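Local coordinates for protein acyl-CoA dehydrogenase (Bacillus anthracis, PDB 3OWA) that probably catalyses the FAD-dependent alpha,beta-dehydrogenation of fatty acyl-CoA thioesters, passing the electrons on from the bound flavin, at residues Lys38-Thr43 and Ala99-Lys104; Leu93-Ser98 and Leu331-Met336; Ala497-Asn502 and Asn541-His546; Phe535-Phe540 and Thr574-Ile579. All blocks are in the same frame, centred on the assembly; numbering follows the deposited sequence.

Contact 1: Lys38-Thr43 and Ala99-Lys104; sequences KMIAKT and ALIAEK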
loop_
_atom_site.group_PDB
_atom_site.type_symbol
_atom_site.label_atom_id
_atom_site.label_comp_id
_atom_site.label_asym_id
_atom_site.label_seq_id
_atom_site.Cartn_x
_atom_site.Cartn_y
_atom_site.Cartn_z
ATOM N N LYS A 38 -8.724 -20.569 -24.838
ATOM C CA LYS A 38 -8.813 -21.318 -23.596
ATOM C C LYS A 38 -7.773 -22.426 -23.525
ATOM O O LYS A 38 -7.205 -22.689 -22.454
ATOM C CB LYS A 38 -10.201 -21.906 -23.438
ATOM C CG LYS A 38 -11.225 -20.887 -23.095
ATOM C CD LYS A 38 -12.594 -21.531 -23.099
ATOM C CE LYS A 38 -13.670 -20.495 -22.805
ATOM N NZ LYS A 38 -15.011 -21.178 -22.793
HETATM N N MSE A 39 -7.517 -23.068 -24.659
HETATM C CA MSE A 39 -6.494 -24.099 -24.702
HETATM C C MSE A 39 -5.096 -23.532 -24.491
HETATM O O MSE A 39 -4.291 -24.128 -23.775
HETATM C CB MSE A 39 -6.508 -24.854 -26.005
HETATM C CG MSE A 39 -5.803 -26.199 -25.903
HETATM SE SE MSE A 39 -5.981 -27.151 -27.575
HETATM C CE MSE A 39 -7.909 -27.047 -27.735
ATOM N N ILE A 40 -4.801 -22.409 -25.136
ATOM C CA ILE A 40 -3.481 -21.844 -25.013
ATOM C C ILE A 40 -3.298 -21.418 -23.553
ATOM O O ILE A 40 -2.224 -21.585 -22.980
ATOM C CB ILE A 40 -3.239 -20.728 -26.058
ATOM C CG1 ILE A 40 -1.872 -20.916 -26.740
ATOM C CG2 ILE A 40 -3.381 -19.322 -25.463
ATOM C CD1 ILE A 40 -0.711 -20.901 -25.837
ATOM N N ALA A 41 -4.367 -20.922 -22.938
ATOM C CA ALA A 41 -4.308 -20.518 -21.525
ATOM C C ALA A 41 -3.999 -21.730 -20.637
ATOM O O ALA A 41 -3.187 -21.633 -19.725
ATOM C CB ALA A 41 -5.596 -19.844 -21.083
ATOM N N LYS A 42 -4.658 -22.862 -20.906
ATOM C CA LYS A 42 -4.396 -24.098 -20.172
ATOM C C LYS A 42 -2.965 -24.687 -20.394
ATOM O O LYS A 42 -2.349 -25.208 -19.466
ATOM C CB LYS A 42 -5.477 -25.143 -20.495
ATOM C CG LYS A 42 -5.083 -26.528 -20.047
ATOM C CD LYS A 42 -6.117 -27.549 -20.354
ATOM C CE LYS A 42 -5.813 -28.830 -19.616
ATOM N NZ LYS A 42 -4.531 -29.398 -20.027
ATOM N N THR A 43 -2.471 -24.618 -21.623
ATOM C CA THR A 43 -1.112 -25.041 -21.973
ATOM C C THR A 43 -0.081 -24.241 -21.200
ATOM O O THR A 43 0.841 -24.811 -20.616
ATOM C CB THR A 43 -0.868 -24.880 -23.496
ATOM O OG1 THR A 43 -1.586 -25.905 -24.174
ATOM C CG2 THR A 43 0.641 -25.006 -23.878
ATOM N N ALA A 99 -2.005 -12.241 -24.761
ATOM C CA ALA A 99 -2.435 -11.653 -23.485
ATOM C C ALA A 99 -2.671 -12.779 -22.484
ATOM O O ALA A 99 -2.267 -12.697 -21.342
ATOM C CB ALA A 99 -3.698 -10.786 -23.648
ATOM N N LEU A 100 -3.330 -13.837 -22.919
ATOM C CA LEU A 100 -3.603 -14.960 -22.042
ATOM C C LEU A 100 -2.312 -15.630 -21.595
ATOM O O LEU A 100 -2.217 -16.091 -20.449
ATOM C CB LEU A 100 -4.519 -15.955 -22.742
ATOM C CG LEU A 100 -5.996 -15.578 -22.616
ATOM C CD1 LEU A 100 -6.903 -16.415 -23.558
ATOM C CD2 LEU A 100 -6.447 -15.724 -21.163
ATOM N N ILE A 101 -1.314 -15.683 -22.487
ATOM C CA ILE A 101 -0.038 -16.233 -22.088
ATOM C C ILE A 101 0.595 -15.388 -20.948
ATOM O O ILE A 101 1.049 -15.932 -19.926
ATOM C CB ILE A 101 0.942 -16.386 -23.284
ATOM C CG1 ILE A 101 0.482 -17.517 -24.232
ATOM C CG2 ILE A 101 2.377 -16.670 -22.777
ATOM C CD1 ILE A 101 1.075 -17.393 -25.669
ATOM N N ALA A 102 0.560 -14.063 -21.086
ATOM C CA ALA A 102 1.083 -13.184 -20.016
ATOM C C ALA A 102 0.297 -13.303 -18.710
ATOM O O ALA A 102 0.882 -13.322 -17.612
ATOM C CB ALA A 102 1.140 -11.721 -20.478
ATOM N N GLU A 103 -1.022 -13.431 -18.827
ATOM C CA GLU A 103 -1.856 -13.567 -17.664
ATOM C C GLU A 103 -1.453 -14.811 -16.870
ATOM O O GLU A 103 -1.327 -14.752 -15.647
ATOM C CB GLU A 103 -3.369 -13.604 -18.021
ATOM C CG GLU A 103 -4.245 -13.392 -16.777
ATOM C CD GLU A 103 -5.721 -13.726 -16.966
ATOM O OE1 GLU A 103 -6.289 -14.340 -16.033
ATOM O OE2 GLU A 103 -6.321 -13.367 -18.016
ATOM N N LYS A 104 -1.264 -15.922 -17.548
ATOM C CA LYS A 104 -0.894 -17.169 -16.876
ATOM C C LYS A 104 0.555 -17.179 -16.386
ATOM O O LYS A 104 0.840 -17.775 -15.315
ATOM C CB LYS A 104 -1.150 -18.356 -17.790
ATOM C CG LYS A 104 -2.622 -18.483 -18.209
ATOM C CD LYS A 104 -3.465 -18.687 -16.975
ATOM C CE LYS A 104 -4.887 -19.051 -17.289
ATOM N NZ LYS A 104 -5.682 -18.782 -16.054
#
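Apolar contact joins Ile40 to Ile101 across this helix pairing. CD1 of Ile40 lies 3.9 Å from CG1 of Ile101, the two branched side chains meeting at a slant. On Ile101 the longer branch does the touching: CG1 stands anti to the carbonyl carbon (chi1 -70°), which carries it and CD1 across to Ile40. Beside them, CB of Ala41 rests 4.2 Å from CD2 of Leu100. Alanine suits this place because its CA and that of Leu100 are just 5.6 Å apart, and a single methyl lets the backbones come so near.

A second kind of contact involves a polar backbone atom. Lys104 bends at chi2 and lays its aliphatic chain along the Ala41 turn, CG 3.5 Å from Ala41 O and CE 3.9 Å from Ala41 CB; lysine thus serves here through its methylenes. No hydrogen bond joins the segments.

The short helical segments run in the same general direction, 30° apart, with axes 8.8 Å from each other. Both belong to the N-terminal helical domain. Tyr326 of helix 305-336 packs against Leu100, and Glu103 reaches Lys281 of helix 257-293 in a salt bridge, so helix 95-105 lies between helix 35-52 and the C-terminal bundle.

Contact 2: Leu93-Ser98 and Leu331-Met336; sequences LDKVSS and LFESRM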
loop_
_atom_site.group_PDB
_atom_site.type_symbol
_atom_site.label_atom_id
_atom_site.label_comp_id
_atom_site.label_asym_id
_atom_site.label_seq_id
_atom_site.Cartn_x
_atom_site.Cartn_y
_atom_site.Cartn_z
ATOM N N LEU A 93 0.236 -16.095 -33.262
ATOM C CA LEU A 93 -1.104 -16.093 -32.639
ATOM C C LEU A 93 -1.697 -14.679 -32.624
ATOM O O LEU A 93 -0.996 -13.702 -32.886
ATOM C CB LEU A 93 -1.090 -16.741 -31.246
ATOM C CG LEU A 93 -0.497 -18.165 -31.147
ATOM C CD1 LEU A 93 -0.527 -18.693 -29.723
ATOM C CD2 LEU A 93 -1.182 -19.181 -32.075
ATOM N N ASP A 94 -2.996 -14.576 -32.363
ATOM C CA ASP A 94 -3.644 -13.276 -32.203
ATOM C C ASP A 94 -3.297 -12.632 -30.842
ATOM O O ASP A 94 -2.682 -13.273 -29.981
ATOM C CB ASP A 94 -5.166 -13.384 -32.418
ATOM C CG ASP A 94 -5.888 -14.106 -31.278
ATOM O OD1 ASP A 94 -7.021 -14.575 -31.519
ATOM O OD2 ASP A 94 -5.370 -14.216 -30.153
ATOM N N LYS A 95 -3.684 -11.368 -30.661
ATOM C CA LYS A 95 -3.290 -10.623 -29.465
ATOM C C LYS A 95 -3.970 -11.127 -28.175
ATOM O O LYS A 95 -3.418 -10.961 -27.059
ATOM C CB LYS A 95 -3.565 -9.127 -29.640
ATOM C CG LYS A 95 -2.795 -8.468 -30.775
ATOM C CD LYS A 95 -1.311 -8.457 -30.512
ATOM C CE LYS A 95 -0.519 -8.294 -31.809
ATOM N NZ LYS A 95 -0.914 -9.299 -32.827
ATOM N N VAL A 96 -5.141 -11.731 -28.314
ATOM C CA VAL A 96 -5.834 -12.314 -27.179
ATOM C C VAL A 96 -5.046 -13.476 -26.611
ATOM O O VAL A 96 -4.864 -13.565 -25.409
ATOM C CB VAL A 96 -7.285 -12.734 -27.524
ATOM C CG1 VAL A 96 -7.923 -13.432 -26.331
ATOM C CG2 VAL A 96 -8.119 -11.510 -27.899
ATOM N N SER A 97 -4.547 -14.342 -27.495
ATOM C CA SER A 97 -3.695 -15.456 -27.123
ATOM C C SER A 97 -2.434 -15.013 -26.377
ATOM O O SER A 97 -2.109 -15.551 -25.331
ATOM C CB SER A 97 -3.310 -16.265 -28.379
ATOM O OG SER A 97 -4.462 -16.840 -28.966
ATOM N N SER A 98 -1.715 -14.036 -26.899
ATOM C CA SER A 98 -0.506 -13.605 -26.180
ATOM C C SER A 98 -0.804 -12.810 -24.887
ATOM O O SER A 98 0.031 -12.768 -23.986
ATOM C CB SER A 98 0.473 -12.884 -27.115
ATOM O OG SER A 98 -0.076 -11.696 -27.624
ATOM N N LEU A 331 -9.781 -4.129 -28.530
ATOM C CA LEU A 331 -9.709 -2.988 -29.465
ATOM C C LEU A 331 -8.532 -3.139 -30.431
ATOM O O LEU A 331 -8.657 -2.883 -31.642
ATOM C CB LEU A 331 -9.620 -1.643 -28.733
ATOM C CG LEU A 331 -10.867 -1.165 -27.992
ATOM C CD1 LEU A 331 -10.536 -0.067 -27.001
ATOM C CD2 LEU A 331 -12.013 -0.748 -28.966
ATOM N N PHE A 332 -7.393 -3.552 -29.881
ATOM C CA PHE A 332 -6.203 -3.848 -30.661
ATOM C C PHE A 332 -6.528 -4.939 -31.717
ATOM O O PHE A 332 -6.259 -4.746 -32.912
ATOM C CB PHE A 332 -5.066 -4.235 -29.690
ATOM C CG PHE A 332 -3.692 -4.318 -30.313
ATOM C CD1 PHE A 332 -2.624 -4.825 -29.562
ATOM C CD2 PHE A 332 -3.448 -3.924 -31.639
ATOM C CE1 PHE A 332 -1.313 -4.919 -30.124
ATOM C CE2 PHE A 332 -2.155 -4.022 -32.210
ATOM C CZ PHE A 332 -1.088 -4.510 -31.453
ATOM N N GLU A 333 -7.135 -6.048 -31.284
ATOM C CA GLU A 333 -7.493 -7.157 -32.190
ATOM C C GLU A 333 -8.452 -6.750 -33.308
ATOM O O GLU A 333 -8.341 -7.241 -34.433
ATOM C CB GLU A 333 -8.113 -8.342 -31.437
ATOM C CG GLU A 333 -7.219 -9.563 -31.284
ATOM C CD GLU A 333 -6.654 -10.089 -32.599
ATOM O OE1 GLU A 333 -5.413 -10.077 -32.724
ATOM O OE2 GLU A 333 -7.425 -10.515 -33.501
ATOM N N SER A 334 -9.403 -5.870 -33.009
ATOM C CA SER A 334 -10.357 -5.494 -34.038
ATOM C C SER A 334 -9.772 -4.445 -34.995
ATOM O O SER A 334 -10.269 -4.263 -36.102
ATOM C CB SER A 334 -11.704 -5.075 -33.448
ATOM O OG SER A 334 -11.628 -3.787 -32.896
ATOM N N ARG A 335 -8.710 -3.773 -34.571
ATOM C CA ARG A 335 -7.998 -2.870 -35.457
ATOM C C ARG A 335 -7.072 -3.684 -36.369
ATOM O O ARG A 335 -6.871 -3.338 -37.544
ATOM C CB ARG A 335 -7.208 -1.851 -34.644
ATOM C CG ARG A 335 -7.105 -0.496 -35.280
ATOM C CD ARG A 335 -8.424 0.242 -35.200
ATOM N NE ARG A 335 -8.261 1.692 -35.314
ATOM C CZ ARG A 335 -9.264 2.571 -35.255
ATOM N NH1 ARG A 335 -10.516 2.158 -35.092
ATOM N NH2 ARG A 335 -9.021 3.875 -35.367
HETATM N N MSE A 336 -6.522 -4.765 -35.803
HETATM C CA MSE A 336 -5.717 -5.761 -36.509
HETATM C C MSE A 336 -6.494 -6.469 -37.626
HETATM O O MSE A 336 -5.910 -6.825 -38.657
HETATM C CB MSE A 336 -5.210 -6.834 -35.539
HETATM C CG MSE A 336 -4.134 -6.383 -34.551
HETATM SE SE MSE A 336 -2.462 -6.024 -35.398
HETATM C CE MSE A 336 -2.017 -7.846 -35.898
#
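Lys95 lies over one face of the Phe332 ring, its chain slanting across the aromatic surface. CG sits 4.1 Å from the centroid of the Phe332 ring, 21° from the ring normal, a CH-pi contact displaced toward the CD1 side. Farther along, CD of Lys95 approaches CE1 of Phe332 to 3.6 Å. A bend at chi2 (-66°) and another at chi4 fold the lysine so that its methylenes follow the ring while NZ comes within 3.6 Å of CE of Met336, a selenomethionine whose side chain stands roughly at right angles to it. Long and flexible, lysine can offer its methylenes to the phenyl face and keep a charged end beyond it; the ammonium adds at most a weak, long cation-pi attraction.

Glu333 turns its carboxylate to the start of helix 95-105. Lys95 N donates to Glu333 OE1 over 3.0 Å in a nearly straight bond (178°), arriving from above the carboxylate plane. Asp94 caps the same helix: Ser97 N donates to Asp94 OD2 at 2.8 Å. Two acidic residues therefore serve the first turn, where the helix dipole would probably favour their negative charge and ease their proximity.

His37 of helix 35-52 binds Asp94 OD1, while Tyr270 of helix 257-293 touches both Lys95 and Phe332. Helix 348-355 also packs on Phe332, placing the contact where the N-terminal domain meets the C-terminal helices.

Contact 3: Ala497-Asn502 and Asn541-His546; sequences ADIVSN and NEIEAH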
loop_
_atom_site.group_PDB
_atom_site.type_symbol
_atom_site.label_atom_id
_atom_site.label_comp_id
_atom_site.label_asym_id
_atom_site.label_seq_id
_atom_site.Cartn_x
_atom_site.Cartn_y
_atom_site.Cartn_z
ATOM N N ALA A 497 -7.220 12.543 -14.988
ATOM C CA ALA A 497 -6.759 11.190 -15.320
ATOM C C ALA A 497 -7.423 10.131 -14.464
ATOM O O ALA A 497 -7.793 9.079 -14.982
ATOM C CB ALA A 497 -5.239 11.096 -15.219
ATOM N N ASP A 498 -7.601 10.408 -13.174
ATOM C CA ASP A 498 -8.272 9.468 -12.260
ATOM C C ASP A 498 -9.761 9.345 -12.580
ATOM O O ASP A 498 -10.324 8.243 -12.513
ATOM C CB ASP A 498 -8.075 9.887 -10.791
ATOM C CG ASP A 498 -6.590 9.826 -10.345
ATOM O OD1 ASP A 498 -5.770 9.146 -11.019
ATOM O OD2 ASP A 498 -6.231 10.446 -9.304
ATOM N N ILE A 499 -10.397 10.469 -12.935
ATOM C CA ILE A 499 -11.762 10.401 -13.403
ATOM C C ILE A 499 -11.899 9.504 -14.645
ATOM O O ILE A 499 -12.786 8.641 -14.712
ATOM C CB ILE A 499 -12.391 11.815 -13.675
ATOM C CG1 ILE A 499 -12.567 12.556 -12.360
ATOM C CG2 ILE A 499 -13.743 11.649 -14.401
ATOM C CD1 ILE A 499 -12.929 14.031 -12.499
ATOM N N VAL A 500 -11.033 9.723 -15.630
ATOM C CA VAL A 500 -11.133 8.983 -16.877
ATOM C C VAL A 500 -10.861 7.496 -16.588
ATOM O O VAL A 500 -11.531 6.603 -17.150
ATOM C CB VAL A 500 -10.118 9.526 -17.922
ATOM C CG1 VAL A 500 -10.111 8.651 -19.195
ATOM C CG2 VAL A 500 -10.416 11.018 -18.241
ATOM N N SER A 501 -9.901 7.231 -15.704
ATOM C CA SER A 501 -9.550 5.852 -15.404
ATOM C C SER A 501 -10.750 5.139 -14.732
ATOM O O SER A 501 -11.147 4.047 -15.139
ATOM C CB SER A 501 -8.343 5.791 -14.493
ATOM O OG SER A 501 -8.086 4.429 -14.212
ATOM N N ASN A 502 -11.337 5.770 -13.729
ATOM C CA ASN A 502 -12.504 5.183 -13.066
ATOM C C ASN A 502 -13.650 4.978 -14.020
ATOM O O ASN A 502 -14.297 3.944 -13.990
ATOM C CB ASN A 502 -12.945 6.035 -11.875
ATOM C CG ASN A 502 -12.187 5.682 -10.607
ATOM O OD1 ASN A 502 -11.450 4.697 -10.552
ATOM N ND2 ASN A 502 -12.361 6.487 -9.593
ATOM N N ASN A 541 -18.354 7.508 -6.536
ATOM C CA ASN A 541 -17.967 8.296 -5.361
ATOM C C ASN A 541 -16.585 8.958 -5.489
ATOM O O ASN A 541 -16.459 10.179 -5.299
ATOM C CB ASN A 541 -18.107 7.463 -4.058
ATOM C CG ASN A 541 -19.589 7.204 -3.680
ATOM O OD1 ASN A 541 -20.505 7.847 -4.209
ATOM N ND2 ASN A 541 -19.813 6.273 -2.745
ATOM N N GLU A 542 -15.560 8.188 -5.855
ATOM C CA GLU A 542 -14.236 8.785 -6.128
ATOM C C GLU A 542 -14.250 9.853 -7.241
ATOM O O GLU A 542 -13.594 10.899 -7.104
ATOM C CB GLU A 542 -13.194 7.715 -6.478
ATOM C CG GLU A 542 -13.064 6.664 -5.379
ATOM C CD GLU A 542 -12.062 5.566 -5.679
ATOM O OE1 GLU A 542 -11.481 5.572 -6.793
ATOM O OE2 GLU A 542 -11.858 4.691 -4.787
ATOM N N ILE A 543 -14.958 9.563 -8.337
ATOM C CA ILE A 543 -15.102 10.530 -9.436
ATOM C C ILE A 543 -15.638 11.861 -8.942
ATOM O O ILE A 543 -15.077 12.913 -9.248
ATOM C CB ILE A 543 -15.991 9.972 -10.572
ATOM C CG1 ILE A 543 -15.191 8.940 -11.373
ATOM C CG2 ILE A 543 -16.509 11.123 -11.496
ATOM C CD1 ILE A 543 -15.997 8.195 -12.455
ATOM N N GLU A 544 -16.701 11.792 -8.146
ATOM C CA GLU A 544 -17.315 12.975 -7.543
ATOM C C GLU A 544 -16.329 13.766 -6.713
ATOM O O GLU A 544 -16.274 14.988 -6.826
ATOM C CB GLU A 544 -18.519 12.594 -6.679
ATOM C CG GLU A 544 -19.221 13.822 -6.059
ATOM C CD GLU A 544 -20.515 13.475 -5.320
ATOM O OE1 GLU A 544 -20.972 12.310 -5.388
ATOM O OE2 GLU A 544 -21.079 14.377 -4.654
ATOM N N ALA A 545 -15.560 13.083 -5.868
ATOM C CA ALA A 545 -14.542 13.776 -5.058
ATOM C C ALA A 545 -13.414 14.397 -5.889
ATOM O O ALA A 545 -12.920 15.472 -5.548
ATOM C CB ALA A 545 -13.959 12.851 -3.982
ATOM N N HIS A 546 -12.972 13.695 -6.943
ATOM C CA HIS A 546 -11.946 14.247 -7.843
ATOM C C HIS A 546 -12.454 15.495 -8.564
ATOM O O HIS A 546 -11.692 16.439 -8.765
ATOM C CB HIS A 546 -11.488 13.217 -8.885
ATOM C CG HIS A 546 -10.631 12.133 -8.310
ATOM N ND1 HIS A 546 -9.559 12.398 -7.489
ATOM C CD2 HIS A 546 -10.684 10.785 -8.437
ATOM C CE1 HIS A 546 -8.989 11.258 -7.132
ATOM N NE2 HIS A 546 -9.653 10.264 -7.694
#
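Asp498 lays its CB over one face of the His546 imidazole, 3.8 Å from the centroid of the His546 ring and offset toward the rim, in a CH-pi contact. The carboxylate and ring planes are 53° apart, so the acid does not lie flat on the imidazole. Its OD1 is instead engaged by Arg415 of helix 411-427 in a salt bridge, and His546 ND1 has a weak bond to Asn495 OD1.

Next to the ring, Ile499 and His546 lie alongside with their side chains running contrary ways, CG1 of Ile499 lying 3.7 Å from CB of His546. The shorter branches face each other at the centre, CG2 of Ile499 being 4.0 Å from CG2 of Ile543. Because chi1 of Ile543 is -75°, its CG1 stands anti to the carbonyl carbon and points the longer branch at Asn502, CG1 lying 3.7 Å from CB of Asn502. Beta-branched isoleucines fill the space between antiparallel helices whose axes are 9.2 Å apart.

Asn502 ND2 donates to Glu542 OE1 at 3.1 Å (160°). The acceptor lies close to the amide plane, and the donor comes to the anti side, somewhat out of the carboxylate plane. This directional bond adds specificity to a largely apolar contact, in which Asp498 offers its CB and keeps its carboxylate for Arg415.

Contact 4: Phe535-Phe540 and Thr574-Ile579; sequences FCQEAF and TPLNVI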
loop_
_atom_site.group_PDB
_atom_site.type_symbol
_atom_site.label_atom_id
_atom_site.label_comp_id
_atom_site.label_asym_id
_atom_site.label_seq_id
_atom_site.Cartn_x
_atom_site.Cartn_y
_atom_site.Cartn_z
ATOM N N PHE A 535 -18.709 -1.986 -7.413
ATOM C CA PHE A 535 -17.562 -1.235 -7.939
ATOM C C PHE A 535 -18.016 0.154 -8.433
ATOM O O PHE A 535 -17.362 1.168 -8.159
ATOM C CB PHE A 535 -16.828 -1.984 -9.074
ATOM C CG PHE A 535 -15.743 -1.164 -9.720
ATOM C CD1 PHE A 535 -14.503 -1.058 -9.124
ATOM C CD2 PHE A 535 -15.989 -0.432 -10.885
ATOM C CE1 PHE A 535 -13.498 -0.267 -9.685
ATOM C CE2 PHE A 535 -15.015 0.362 -11.465
ATOM C CZ PHE A 535 -13.743 0.428 -10.873
ATOM N N CYS A 536 -19.118 0.173 -9.172
ATOM C CA CYS A 536 -19.635 1.430 -9.724
ATOM C C CYS A 536 -19.956 2.469 -8.666
ATOM O O CYS A 536 -19.561 3.631 -8.789
ATOM C CB CYS A 536 -20.835 1.184 -10.621
ATOM S SG CYS A 536 -20.295 0.667 -12.246
ATOM N N GLN A 537 -20.637 2.037 -7.611
ATOM C CA GLN A 537 -20.970 2.932 -6.530
ATOM C C GLN A 537 -19.717 3.595 -5.957
ATOM O O GLN A 537 -19.660 4.831 -5.812
ATOM C CB GLN A 537 -21.740 2.199 -5.434
ATOM C CG GLN A 537 -22.048 3.094 -4.275
ATOM C CD GLN A 537 -23.383 2.781 -3.618
ATOM O OE1 GLN A 537 -24.438 2.842 -4.256
ATOM N NE2 GLN A 537 -23.338 2.443 -2.336
ATOM N N GLU A 538 -18.717 2.776 -5.624
ATOM C CA GLU A 538 -17.491 3.324 -5.032
ATOM C C GLU A 538 -16.609 4.126 -5.988
ATOM O O GLU A 538 -16.072 5.157 -5.597
ATOM C CB GLU A 538 -16.685 2.235 -4.312
ATOM C CG GLU A 538 -17.285 1.893 -2.914
ATOM C CD GLU A 538 -17.037 0.437 -2.462
ATOM O OE1 GLU A 538 -17.531 0.027 -1.379
ATOM O OE2 GLU A 538 -16.368 -0.315 -3.205
ATOM N N ALA A 539 -16.468 3.662 -7.228
ATOM C CA ALA A 539 -15.693 4.389 -8.247
ATOM C C ALA A 539 -16.357 5.731 -8.599
ATOM O O ALA A 539 -15.673 6.725 -8.842
ATOM C CB ALA A 539 -15.546 3.556 -9.498
ATOM N N PHE A 540 -17.687 5.739 -8.643
ATOM C CA PHE A 540 -18.431 6.981 -8.909
ATOM C C PHE A 540 -18.291 7.999 -7.779
ATOM O O PHE A 540 -18.130 9.191 -8.037
ATOM C CB PHE A 540 -19.905 6.690 -9.151
ATOM C CG PHE A 540 -20.658 7.870 -9.698
ATOM C CD1 PHE A 540 -20.541 8.218 -11.047
ATOM C CD2 PHE A 540 -21.466 8.640 -8.867
ATOM C CE1 PHE A 540 -21.253 9.313 -11.574
ATOM C CE2 PHE A 540 -22.179 9.750 -9.381
ATOM C CZ PHE A 540 -22.075 10.079 -10.728
ATOM N N THR A 574 -30.023 7.368 -6.034
ATOM C CA THR A 574 -30.327 6.623 -4.821
ATOM C C THR A 574 -29.224 5.618 -4.568
ATOM O O THR A 574 -29.144 4.617 -5.254
ATOM C CB THR A 574 -31.664 5.870 -4.898
ATOM O OG1 THR A 574 -32.730 6.813 -5.041
ATOM C CG2 THR A 574 -31.890 5.049 -3.612
ATOM N N PRO A 575 -28.391 5.871 -3.552
ATOM C CA PRO A 575 -27.276 4.988 -3.276
ATOM C C PRO A 575 -27.759 3.594 -2.861
ATOM O O PRO A 575 -28.867 3.452 -2.357
ATOM C CB PRO A 575 -26.551 5.699 -2.129
ATOM C CG PRO A 575 -27.628 6.443 -1.428
ATOM C CD PRO A 575 -28.527 6.923 -2.535
ATOM N N LEU A 576 -26.940 2.580 -3.130
ATOM C CA LEU A 576 -27.210 1.200 -2.740
ATOM C C LEU A 576 -26.599 0.894 -1.399
ATOM O O LEU A 576 -25.671 1.578 -0.964
ATOM C CB LEU A 576 -26.590 0.241 -3.742
ATOM C CG LEU A 576 -26.940 0.413 -5.218
ATOM C CD1 LEU A 576 -25.990 -0.461 -6.042
ATOM C CD2 LEU A 576 -28.420 0.065 -5.475
ATOM N N ASN A 577 -27.126 -0.141 -0.755
ATOM C CA ASN A 577 -26.522 -0.737 0.434
ATOM C C ASN A 577 -25.572 -1.865 0.006
ATOM O O ASN A 577 -26.010 -2.951 -0.370
ATOM C CB ASN A 577 -27.628 -1.266 1.374
ATOM C CG ASN A 577 -27.080 -1.932 2.617
ATOM O OD1 ASN A 577 -25.890 -1.804 2.949
ATOM N ND2 ASN A 577 -27.950 -2.663 3.320
ATOM N N VAL A 578 -24.266 -1.595 0.063
ATOM C CA VAL A 578 -23.307 -2.533 -0.532
ATOM C C VAL A 578 -22.880 -3.626 0.459
ATOM O O VAL A 578 -22.287 -4.647 0.061
ATOM C CB VAL A 578 -22.058 -1.813 -1.118
ATOM C CG1 VAL A 578 -22.459 -0.910 -2.285
ATOM C CG2 VAL A 578 -21.309 -1.050 -0.040
ATOM N N ILE A 579 -23.206 -3.416 1.734
ATOM C CA ILE A 579 -22.712 -4.292 2.777
ATOM C C ILE A 579 -23.223 -5.728 2.571
ATOM O O ILE A 579 -22.396 -6.654 2.491
ATOM C CB ILE A 579 -22.865 -3.694 4.214
ATOM C CG1 ILE A 579 -21.873 -2.531 4.401
ATOM C CG2 ILE A 579 -22.609 -4.745 5.267
ATOM C CD1 ILE A 579 -22.090 -1.699 5.677
#
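Gln537 clasps the backbone of Leu576 with both ends of its amide. Leu576 N donates to Gln537 OE1 at 2.8 Å (167°), in the carbonyl plane and on a lone pair. In return, Gln537 NE2 donates to Leu576 O, also at 2.8 Å (172°); that oxygen lies almost in the glutamine amide plane, although the donor is tilted from the plane of the Leu576 carbonyl. Glutamine suits the task because one flat group offers a donor and an acceptor side by side. With CG anti to the backbone N (chi1 178°) and a bend at chi2, the side chain leaves helix 526-554 and brings its amide against the loop.

Apolar atoms frame the amide: CB of Leu576 is 3.4 Å from OE1 of Gln537, and CG1 of Val578 is 3.5 Å from NE2 of Gln537. Glu538 finds its charge partner in Lys582, on helix 578-592. At the start of that helix Asn577 is the N-cap, and its OD1 accepts a weak bond from Ile579 N.

Pro575 and Val578 also pack against Ile552 and Glu549 of the second subunit, respectively. Two bonds on one amide fix its rotation and satisfy both polar backbone groups of Leu576, so the loop is held to the helix by an amide that donates and accepts much as a neighbouring backbone would.

Contacts 1 and 2 share helix 95-105, and contacts 3 and 4 share helix 526-554; within each pair the centres are 14 Å apart and the segments alternate along the chain. Contacts 1 and 2 both close before contacts 3 and 4 open. Ile40 of contact 1 touches Leu93 and Ser97 of contact 2, while ND2 of Asn502 in contact 3 packs 3.4 Å from the backbone O of Ala539 in contact 4. Between the pairs the centres lie about 29 to 33 Å apart, without touching. The first pair binds the N-terminal helices together and joins them to helix 305-336. The second belongs to the later C-terminal helices, where contact 4 reaches the subunit interface. Separate sets of helix contacts thus serve domain junction and dimer.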